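Local coordinates for protein carboxyl esterase NP (Bacillus subtilis, PDB 4CCW) that catalyses the hydrolysis of carboxylic esters to an alcohol and a carboxylate, as a carboxylesterase of the alpha/beta hydrolase fold, at residues H134-L139 and V234-L239; K180-M185 and K198-G203; K269-G272 and E278-A281. All blocks are in the same frame, centred on the assembly; numbering follows the deposited sequence.

Interaction 1: H134-L139 and V234-L239; sequences HTMNFL and VPILLL
Met136 and Leu139, one helical turn apart, meet Val234 and Ile236 in a contact made by apolar groups, with a summed buried surface of 182 Å². The main group of contacts is gathered round one methyl, CD1 of Ile236. The Met136 side chain crosses that of Ile236 at about a right angle, with SD 3.9 Å from Ile236 CD1 and CE at a similar separation. Bends at chi2 (68°) and chi3 (92°) carry the end of the methionine closer to the strand than its own CB direction would suggest. Leu139 also crosses Ile236 nearly at right angles, but its two branches divide the work. Leu139 CD1 sits 4.0 Å from Ile236 CD1, while Leu139 CD2 lies against both Ile236 CG1 and CD1, at 4.1 Å from CG1.

A second group involves Val234, just before the strand, where the two backbones come closer: the CA atoms of Leu139 and Val234 are 6.6 Å apart, against 9.0 Å for Met136 CA and Ile236 CA. Here Leu139 CD1 approaches Val234 CB at 4.1 Å, and the valine's CG2 methyl rests near both Leu139 CB and the Leu139 carbonyl oxygen, 4.0 Å from that O. All four touching residues are buried.

Helix 130-141 follows Ser129 in a GxSxG sequence consistent with the nucleophile elbow of alpha/beta hydrolases. It packs here on one face of the parallel part of the mixed sheet: Met136 and Leu139 also reach strand 146-152, at Ile151 and Ala149. Strand 236-241 runs between strands 146-152 and 263-268, and Leu237 and Pro235 turn to helix 280-291.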
loop_
_atom_site.group_PDB
_atom_site.type_symbol
_atom_site.label_atom_id
_atom_site.label_comp_id
_atom_site.label_asym_id
_atom_site.label_seq_id
_atom_site.Cartn_x
_atom_site.Cartn_y
_atom_site.Cartn_z
ATOM N N HIS A 134 -5.611 -0.454 4.736
ATOM C CA HIS A 134 -6.730 0.091 3.956
ATOM C C HIS A 134 -7.527 -1.017 3.323
ATOM O O HIS A 134 -8.758 -1.004 3.340
ATOM C CB HIS A 134 -6.222 1.064 2.887
ATOM C CG HIS A 134 -5.950 2.452 3.402
ATOM N ND1 HIS A 134 -6.791 3.481 3.196
ATOM C CD2 HIS A 134 -4.869 2.963 4.124
ATOM C CE1 HIS A 134 -6.294 4.595 3.769
ATOM N NE2 HIS A 134 -5.110 4.280 4.331
ATOM N N THR A 135 -6.839 -2.003 2.763
ATOM C CA THR A 135 -7.517 -3.121 2.105
ATOM C C THR A 135 -8.383 -3.900 3.092
ATOM O O THR A 135 -9.556 -4.164 2.805
ATOM C CB THR A 135 -6.529 -4.055 1.362
ATOM O OG1 THR A 135 -5.928 -3.327 0.280
ATOM C CG2 THR A 135 -7.270 -5.269 0.769
ATOM N N MET A 136 -7.833 -4.240 4.254
ATOM C CA MET A 136 -8.587 -4.993 5.245
ATOM C C MET A 136 -9.786 -4.164 5.723
ATOM O O MET A 136 -10.895 -4.674 5.834
ATOM C CB MET A 136 -7.700 -5.396 6.435
ATOM C CG MET A 136 -8.402 -6.279 7.454
ATOM S SD MET A 136 -8.747 -7.894 6.744
ATOM C CE MET A 136 -7.318 -8.807 7.216
ATOM N N ASN A 137 -9.558 -2.882 5.976
ATOM C CA ASN A 137 -10.628 -2.018 6.454
ATOM C C ASN A 137 -11.781 -1.986 5.428
ATOM O O ASN A 137 -12.973 -2.045 5.790
ATOM C CB ASN A 137 -10.080 -0.604 6.735
ATOM C CG ASN A 137 -11.139 0.342 7.293
ATOM O OD1 ASN A 137 -11.675 0.134 8.385
ATOM N ND2 ASN A 137 -11.418 1.400 6.554
ATOM N N PHE A 138 -11.418 -1.938 4.149
ATOM C CA PHE A 138 -12.413 -1.825 3.064
ATOM C C PHE A 138 -13.204 -3.114 2.866
ATOM O O PHE A 138 -14.435 -3.086 2.736
ATOM C CB PHE A 138 -11.739 -1.386 1.758
ATOM C CG PHE A 138 -12.703 -1.059 0.640
ATOM C CD1 PHE A 138 -13.424 0.134 0.649
ATOM C CD2 PHE A 138 -12.862 -1.923 -0.431
ATOM C CE1 PHE A 138 -14.292 0.452 -0.392
ATOM C CE2 PHE A 138 -13.724 -1.619 -1.472
ATOM C CZ PHE A 138 -14.439 -0.429 -1.452
ATOM N N LEU A 139 -12.508 -4.241 2.825
ATOM C CA LEU A 139 -13.192 -5.514 2.599
ATOM C C LEU A 139 -14.121 -5.867 3.765
ATOM O O LEU A 139 -15.136 -6.527 3.554
ATOM C CB LEU A 139 -12.195 -6.644 2.271
ATOM C CG LEU A 139 -11.276 -7.168 3.381
ATOM C CD1 LEU A 139 -11.952 -8.305 4.142
ATOM C CD2 LEU A 139 -9.937 -7.632 2.803
ATOM N N VAL A 234 -14.712 -12.090 2.636
ATOM C CA VAL A 234 -14.000 -11.989 1.376
ATOM C C VAL A 234 -12.763 -12.905 1.481
ATOM O O VAL A 234 -12.097 -12.905 2.516
ATOM C CB VAL A 234 -13.571 -10.511 1.129
ATOM C CG1 VAL A 234 -12.784 -10.358 -0.160
ATOM C CG2 VAL A 234 -14.788 -9.595 1.075
ATOM N N PRO A 235 -12.431 -13.657 0.418
ATOM C CA PRO A 235 -11.194 -14.455 0.502
ATOM C C PRO A 235 -9.965 -13.566 0.605
ATOM O O PRO A 235 -9.859 -12.567 -0.118
ATOM C CB PRO A 235 -11.163 -15.244 -0.826
ATOM C CG PRO A 235 -12.450 -14.958 -1.518
ATOM C CD PRO A 235 -13.074 -13.747 -0.905
ATOM N N ILE A 236 -9.035 -13.956 1.486
ATOM C CA ILE A 236 -7.826 -13.207 1.754
ATOM C C ILE A 236 -6.596 -14.081 1.575
ATOM O O ILE A 236 -6.579 -15.234 2.005
ATOM C CB ILE A 236 -7.858 -12.647 3.191
ATOM C CG1 ILE A 236 -8.981 -11.600 3.325
ATOM C CG2 ILE A 236 -6.494 -12.119 3.623
ATOM C CD1 ILE A 236 -9.212 -11.160 4.750
ATOM N N LEU A 237 -5.592 -13.532 0.893
ATOM C CA LEU A 237 -4.275 -14.138 0.847
ATOM C C LEU A 237 -3.416 -13.217 1.676
ATOM O O LEU A 237 -3.289 -12.044 1.362
ATOM C CB LEU A 237 -3.728 -14.231 -0.587
ATOM C CG LEU A 237 -2.241 -14.597 -0.740
ATOM C CD1 LEU A 237 -2.024 -16.090 -0.509
ATOM C CD2 LEU A 237 -1.744 -14.226 -2.134
ATOM N N LEU A 238 -2.822 -13.753 2.733
ATOM C CA LEU A 238 -1.921 -12.976 3.574
ATOM C C LEU A 238 -0.495 -13.432 3.350
ATOM O O LEU A 238 -0.169 -14.576 3.628
ATOM C CB LEU A 238 -2.306 -13.101 5.058
ATOM C CG LEU A 238 -1.342 -12.467 6.074
ATOM C CD1 LEU A 238 -1.305 -10.941 5.893
ATOM C CD2 LEU A 238 -1.777 -12.798 7.511
ATOM N N LEU A 239 0.336 -12.542 2.805
ATOM C CA LEU A 239 1.764 -12.785 2.648
ATOM C C LEU A 239 2.568 -11.934 3.602
ATOM O O LEU A 239 2.371 -10.712 3.679
ATOM C CB LEU A 239 2.230 -12.480 1.220
ATOM C CG LEU A 239 1.563 -13.229 0.075
ATOM C CD1 LEU A 239 2.244 -12.883 -1.248
ATOM C CD2 LEU A 239 1.571 -14.746 0.297
#

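Interaction 2: K180-M185 and K198-G203; sequences KFLNWM and KQFQAG
Phe181 and Phe200 touch through their ring carbons: Phe200 CZ lies 4.1 Å from Phe181 CD2 and the same distance from CE2, so one para carbon is set against one ring bond. The ring centroids are 6.0 Å apart and the planes inclined at 34°, an oblique aromatic pair, although the side chains as a whole cross at about a right angle. Leu182 adds a second, looser contact, its CD1 standing 4.3 Å from Phe200 CD2. Phe200 is thus the one residue of 198-203 that meets both partners, and all three are buried.

Both phenylalanines hold CG anti to the backbone N (chi1 -179° in Phe181, 173° in Phe200), which sends each ring into the gap between segments whose nearest CA atoms, Leu182 and Phe200, are 10.4 Å apart. Side chains, chiefly the two rings, therefore bridge these segments.

Further out, Phe181 rests on Leu172 and Tyr168 and touches the bound (2-hydroxyethoxy)acetic acid, its side chain about 6 Å from that of His273, probably the catalytic proton acceptor. Phe200 meets Phe65, another pocket residue, edge-to-face, so the aromatic cluster continues into the wall of the ligand pocket.

Helices 177-185 and 194-205 lie in the insertion between strands 146-152 and 236-241, the usual place of the cap in alpha/beta hydrolases. Helix 163-171 packs beside the first of them, and helix 12-24 lies against the second.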
loop_
_atom_site.group_PDB
_atom_site.type_symbol
_atom_site.label_atom_id
_atom_site.label_comp_id
_atom_site.label_asym_id
_atom_site.label_seq_id
_atom_site.Cartn_x
_atom_site.Cartn_y
_atom_site.Cartn_z
ATOM N N LYS A 180 19.232 4.691 7.692
ATOM C CA LYS A 180 18.960 3.893 8.888
ATOM C C LYS A 180 17.682 3.085 8.719
ATOM O O LYS A 180 17.658 1.892 9.001
ATOM C CB LYS A 180 18.796 4.789 10.116
ATOM C CG LYS A 180 20.017 5.603 10.505
ATOM C CD LYS A 180 20.907 4.873 11.492
ATOM C CE LYS A 180 21.865 5.853 12.156
ATOM N NZ LYS A 180 22.952 5.169 12.904
ATOM N N PHE A 181 16.619 3.753 8.275
ATOM C CA PHE A 181 15.326 3.105 8.056
ATOM C C PHE A 181 15.453 1.929 7.080
ATOM O O PHE A 181 15.022 0.812 7.379
ATOM C CB PHE A 181 14.321 4.143 7.549
ATOM C CG PHE A 181 12.937 3.602 7.295
ATOM C CD1 PHE A 181 11.975 3.618 8.302
ATOM C CD2 PHE A 181 12.577 3.149 6.029
ATOM C CE1 PHE A 181 10.694 3.143 8.068
ATOM C CE2 PHE A 181 11.296 2.680 5.787
ATOM C CZ PHE A 181 10.354 2.679 6.805
ATOM N N LEU A 182 16.084 2.174 5.935
ATOM C CA LEU A 182 16.172 1.155 4.883
ATOM C C LEU A 182 17.051 -0.052 5.251
ATOM O O LEU A 182 16.706 -1.197 4.944
ATOM C CB LEU A 182 16.586 1.792 3.549
ATOM C CG LEU A 182 15.511 2.676 2.896
ATOM C CD1 LEU A 182 16.063 3.364 1.653
ATOM C CD2 LEU A 182 14.230 1.903 2.573
ATOM N N ASN A 183 18.157 0.204 5.939
ATOM C CA ASN A 183 19.048 -0.862 6.386
ATOM C C ASN A 183 18.391 -1.730 7.455
ATOM O O ASN A 183 18.637 -2.937 7.534
ATOM C CB ASN A 183 20.370 -0.280 6.885
ATOM C CG ASN A 183 21.185 0.371 5.770
ATOM O OD1 ASN A 183 20.832 0.284 4.591
ATOM N ND2 ASN A 183 22.279 1.028 6.141
ATOM N N TRP A 184 17.552 -1.101 8.271
ATOM C CA TRP A 184 16.761 -1.805 9.265
ATOM C C TRP A 184 15.703 -2.655 8.620
ATOM O O TRP A 184 15.570 -3.827 8.958
ATOM C CB TRP A 184 16.138 -0.802 10.221
ATOM C CG TRP A 184 15.094 -1.356 11.162
ATOM C CD1 TRP A 184 15.286 -2.224 12.240
ATOM C CD2 TRP A 184 13.652 -1.051 11.167
ATOM N NE1 TRP A 184 14.097 -2.466 12.887
ATOM C CE2 TRP A 184 13.078 -1.803 12.290
ATOM C CE3 TRP A 184 12.808 -0.265 10.375
ATOM C CZ2 TRP A 184 11.723 -1.751 12.596
ATOM C CZ3 TRP A 184 11.441 -0.232 10.690
ATOM C CH2 TRP A 184 10.914 -0.950 11.775
ATOM N N MET A 185 14.963 -2.075 7.676
ATOM C CA MET A 185 13.822 -2.748 7.062
ATOM C C MET A 185 14.240 -3.795 6.030
ATOM O O MET A 185 13.517 -4.755 5.777
ATOM C CB MET A 185 12.883 -1.711 6.432
ATOM C CG MET A 185 11.607 -2.282 5.850
ATOM S SD MET A 185 10.403 -1.005 5.483
ATOM C CE MET A 185 9.674 -0.842 7.106
ATOM N N LYS A 198 15.676 7.696 -4.622
ATOM C CA LYS A 198 15.726 9.149 -4.776
ATOM C C LYS A 198 14.363 9.789 -4.533
ATOM O O LYS A 198 14.276 10.840 -3.892
ATOM C CB LYS A 198 16.254 9.555 -6.160
ATOM C CG LYS A 198 17.769 9.628 -6.265
ATOM C CD LYS A 198 18.180 10.195 -7.616
ATOM C CE LYS A 198 19.684 10.414 -7.709
ATOM N NZ LYS A 198 20.053 11.315 -8.838
ATOM N N GLN A 199 13.309 9.150 -5.046
ATOM C CA GLN A 199 11.939 9.609 -4.822
ATOM C C GLN A 199 11.528 9.498 -3.355
ATOM O O GLN A 199 10.894 10.399 -2.802
ATOM C CB GLN A 199 10.946 8.852 -5.719
ATOM C CG GLN A 199 9.494 9.286 -5.535
ATOM C CD GLN A 199 8.484 8.287 -6.069
ATOM O OE1 GLN A 199 8.834 7.328 -6.746
ATOM N NE2 GLN A 199 7.219 8.523 -5.773
ATOM N N PHE A 200 11.873 8.378 -2.734
ATOM C CA PHE A 200 11.533 8.153 -1.336
ATOM C C PHE A 200 12.204 9.231 -0.474
ATOM O O PHE A 200 11.564 9.823 0.397
ATOM C CB PHE A 200 11.930 6.734 -0.907
ATOM C CG PHE A 200 11.761 6.470 0.560
ATOM C CD1 PHE A 200 10.494 6.435 1.139
ATOM C CD2 PHE A 200 12.870 6.226 1.368
ATOM C CE1 PHE A 200 10.335 6.191 2.493
ATOM C CE2 PHE A 200 12.719 5.979 2.722
ATOM C CZ PHE A 200 11.448 5.954 3.290
ATOM N N GLN A 201 13.478 9.500 -0.750
ATOM C CA GLN A 201 14.221 10.553 -0.067
ATOM C C GLN A 201 13.556 11.920 -0.251
ATOM O O GLN A 201 13.412 12.681 0.721
ATOM C CB GLN A 201 15.674 10.594 -0.568
ATOM C CG GLN A 201 16.456 9.308 -0.319
ATOM C CD GLN A 201 17.926 9.412 -0.697
ATOM O OE1 GLN A 201 18.282 9.410 -1.882
ATOM N NE2 GLN A 201 18.790 9.480 0.307
ATOM N N ALA A 202 13.152 12.227 -1.488
ATOM C CA ALA A 202 12.566 13.537 -1.793
ATOM C C ALA A 202 11.226 13.684 -1.079
ATOM O O ALA A 202 10.879 14.768 -0.604
ATOM C CB ALA A 202 12.435 13.758 -3.301
ATOM N N GLY A 203 10.510 12.568 -0.951
ATOM C CA GLY A 203 9.281 12.530 -0.178
ATOM C C GLY A 203 9.515 12.912 1.265
ATOM O O GLY A 203 8.793 13.749 1.811
#

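Interaction 3: K269-G272 and E278-A281; sequences KNAG and EQPA
The backbones come nearest at Ala271 and Glu278, whose CA atoms are 5.8 Å apart, and Asn270 has left-handed phi/psi values that turn the chain just before this approach. Two side chains of 278-281 then take hold of the backbone of 269-272, each through a different polar group.

Glu278 extends its chain beyond CG and accepts a hydrogen bond from the backbone amide of Gly272, with Gly272 N 2.7 Å from Glu278 OE1. The bond is short and nearly straight (169° at the hydrogen); the N-H arrives on the syn side of the carboxylate, though tilted out of its plane. The same oxygen lies against Ala271, 3.5 Å from Ala271 CA and 3.7 Å from its CB, so the acid is held by an N-H and packed against an alanine.

Gln279 works in the opposite sense, as donor. Its NE2 gives a hydrogen bond to Asn270 O over 3.1 Å, with 150° at the hydrogen; the donor stands above the carbonyl plane, not on a lone pair. Gln279 CG packs 3.8 Å from Ala271 CB; the bend at chi2 (-70°) then turns the amide toward Asn270, with NE2 3.6 Å from Asn270 CB.

On the side of 269-272, Asn270 N is hydrogen-bonded to Glu242 OE2, and the Ala271 backbone to that of His243, which ties the segment to the loop after strand 236-241. Gln279 is the N-cap residue of helix 280-291, while Glu278 ends the short helix 275-278.

His273, probably the proton acceptor of the active site, follows Gly272 directly in the sequence. The arrangement is that of the histidine loop of alpha/beta hydrolases, following the last sheet strand: here the chain beyond the histidine folds back and hydrogen-bonds to the backbone of the residues that lead into it.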
loop_
_atom_site.group_PDB
_atom_site.type_symbol
_atom_site.label_atom_id
_atom_site.label_comp_id
_atom_site.label_asym_id
_atom_site.label_seq_id
_atom_site.Cartn_x
_atom_site.Cartn_y
_atom_site.Cartn_z
ATOM N N LYS A 269 10.089 -16.961 2.368
ATOM C CA LYS A 269 11.532 -17.023 2.610
ATOM C C LYS A 269 12.267 -15.863 1.948
ATOM O O LYS A 269 11.830 -15.346 0.914
ATOM C CB LYS A 269 12.108 -18.367 2.133
ATOM C CG LYS A 269 11.613 -19.580 2.914
ATOM C CD LYS A 269 11.575 -19.332 4.417
ATOM C CE LYS A 269 11.495 -20.632 5.210
ATOM N NZ LYS A 269 10.187 -21.350 5.088
ATOM N N ASN A 270 13.366 -15.442 2.569
ATOM C CA ASN A 270 14.301 -14.501 1.949
ATOM C C ASN A 270 13.641 -13.180 1.572
ATOM O O ASN A 270 13.970 -12.574 0.546
ATOM C CB ASN A 270 14.973 -15.140 0.716
ATOM C CG ASN A 270 15.727 -16.418 1.045
ATOM O OD1 ASN A 270 15.575 -17.450 0.359
ATOM N ND2 ASN A 270 16.568 -16.358 2.079
ATOM N N ALA A 271 12.694 -12.742 2.403
ATOM C CA ALA A 271 12.020 -11.470 2.198
ATOM C C ALA A 271 11.589 -10.921 3.548
ATOM O O ALA A 271 11.408 -11.659 4.503
ATOM C CB ALA A 271 10.803 -11.640 1.289
ATOM N N GLY A 272 11.456 -9.613 3.613
ATOM C CA GLY A 272 11.016 -8.963 4.829
ATOM C C GLY A 272 9.756 -8.194 4.530
ATOM O O GLY A 272 8.849 -8.689 3.862
ATOM N N GLU A 278 11.451 -7.392 -2.926
ATOM C CA GLU A 278 12.536 -8.346 -2.664
ATOM C C GLU A 278 12.353 -9.675 -3.369
ATOM O O GLU A 278 13.324 -10.277 -3.820
ATOM C CB GLU A 278 12.703 -8.579 -1.170
ATOM C CG GLU A 278 13.064 -7.315 -0.411
ATOM C CD GLU A 278 12.715 -7.417 1.056
ATOM O OE1 GLU A 278 11.707 -8.070 1.388
ATOM O OE2 GLU A 278 13.463 -6.855 1.870
ATOM N N GLN A 279 11.115 -10.146 -3.456
ATOM C CA GLN A 279 10.884 -11.423 -4.104
ATOM C C GLN A 279 9.787 -11.313 -5.170
ATOM O O GLN A 279 8.770 -11.994 -5.080
ATOM C CB GLN A 279 10.618 -12.530 -3.060
ATOM C CG GLN A 279 11.831 -12.883 -2.174
ATOM C CD GLN A 279 12.954 -13.616 -2.910
ATOM O OE1 GLN A 279 12.718 -14.279 -3.908
ATOM N NE2 GLN A 279 14.184 -13.507 -2.401
ATOM N N PRO A 280 9.999 -10.456 -6.199
ATOM C CA PRO A 280 8.919 -10.239 -7.174
ATOM C C PRO A 280 8.536 -11.487 -7.972
ATOM O O PRO A 280 7.354 -11.699 -8.209
ATOM C CB PRO A 280 9.487 -9.160 -8.109
ATOM C CG PRO A 280 10.965 -9.283 -7.970
ATOM C CD PRO A 280 11.191 -9.649 -6.531
ATOM N N ALA A 281 9.503 -12.310 -8.381
ATOM C CA ALA A 281 9.165 -13.517 -9.149
ATOM C C ALA A 281 8.213 -14.439 -8.379
ATOM O O ALA A 281 7.233 -14.938 -8.943
ATOM C CB ALA A 281 10.418 -14.269 -9.591
#

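How the interactions relate
Interactions 1 and 2 are buried and wholly apolar, but they join different layers: interaction 1 packs a helix on the central sheet, whereas interaction 2 joins two helices of the cap-like insertion, on the opposite side of the chain's centre, 26 Å away between centres. Interaction 3, partly buried with two exposed residues, relies instead on hydrogen bonds to backbone atoms, as fits a loop segment held by the residues at a helix junction. Interaction 1 includes strand 236-241, and the loop of interaction 3 follows its sheet neighbour 263-268. Interactions 2 and 3 come within about 4 Å at nearest atoms without touching, and both flank His273: one through the pocket ring Phe181, the other through its own loop.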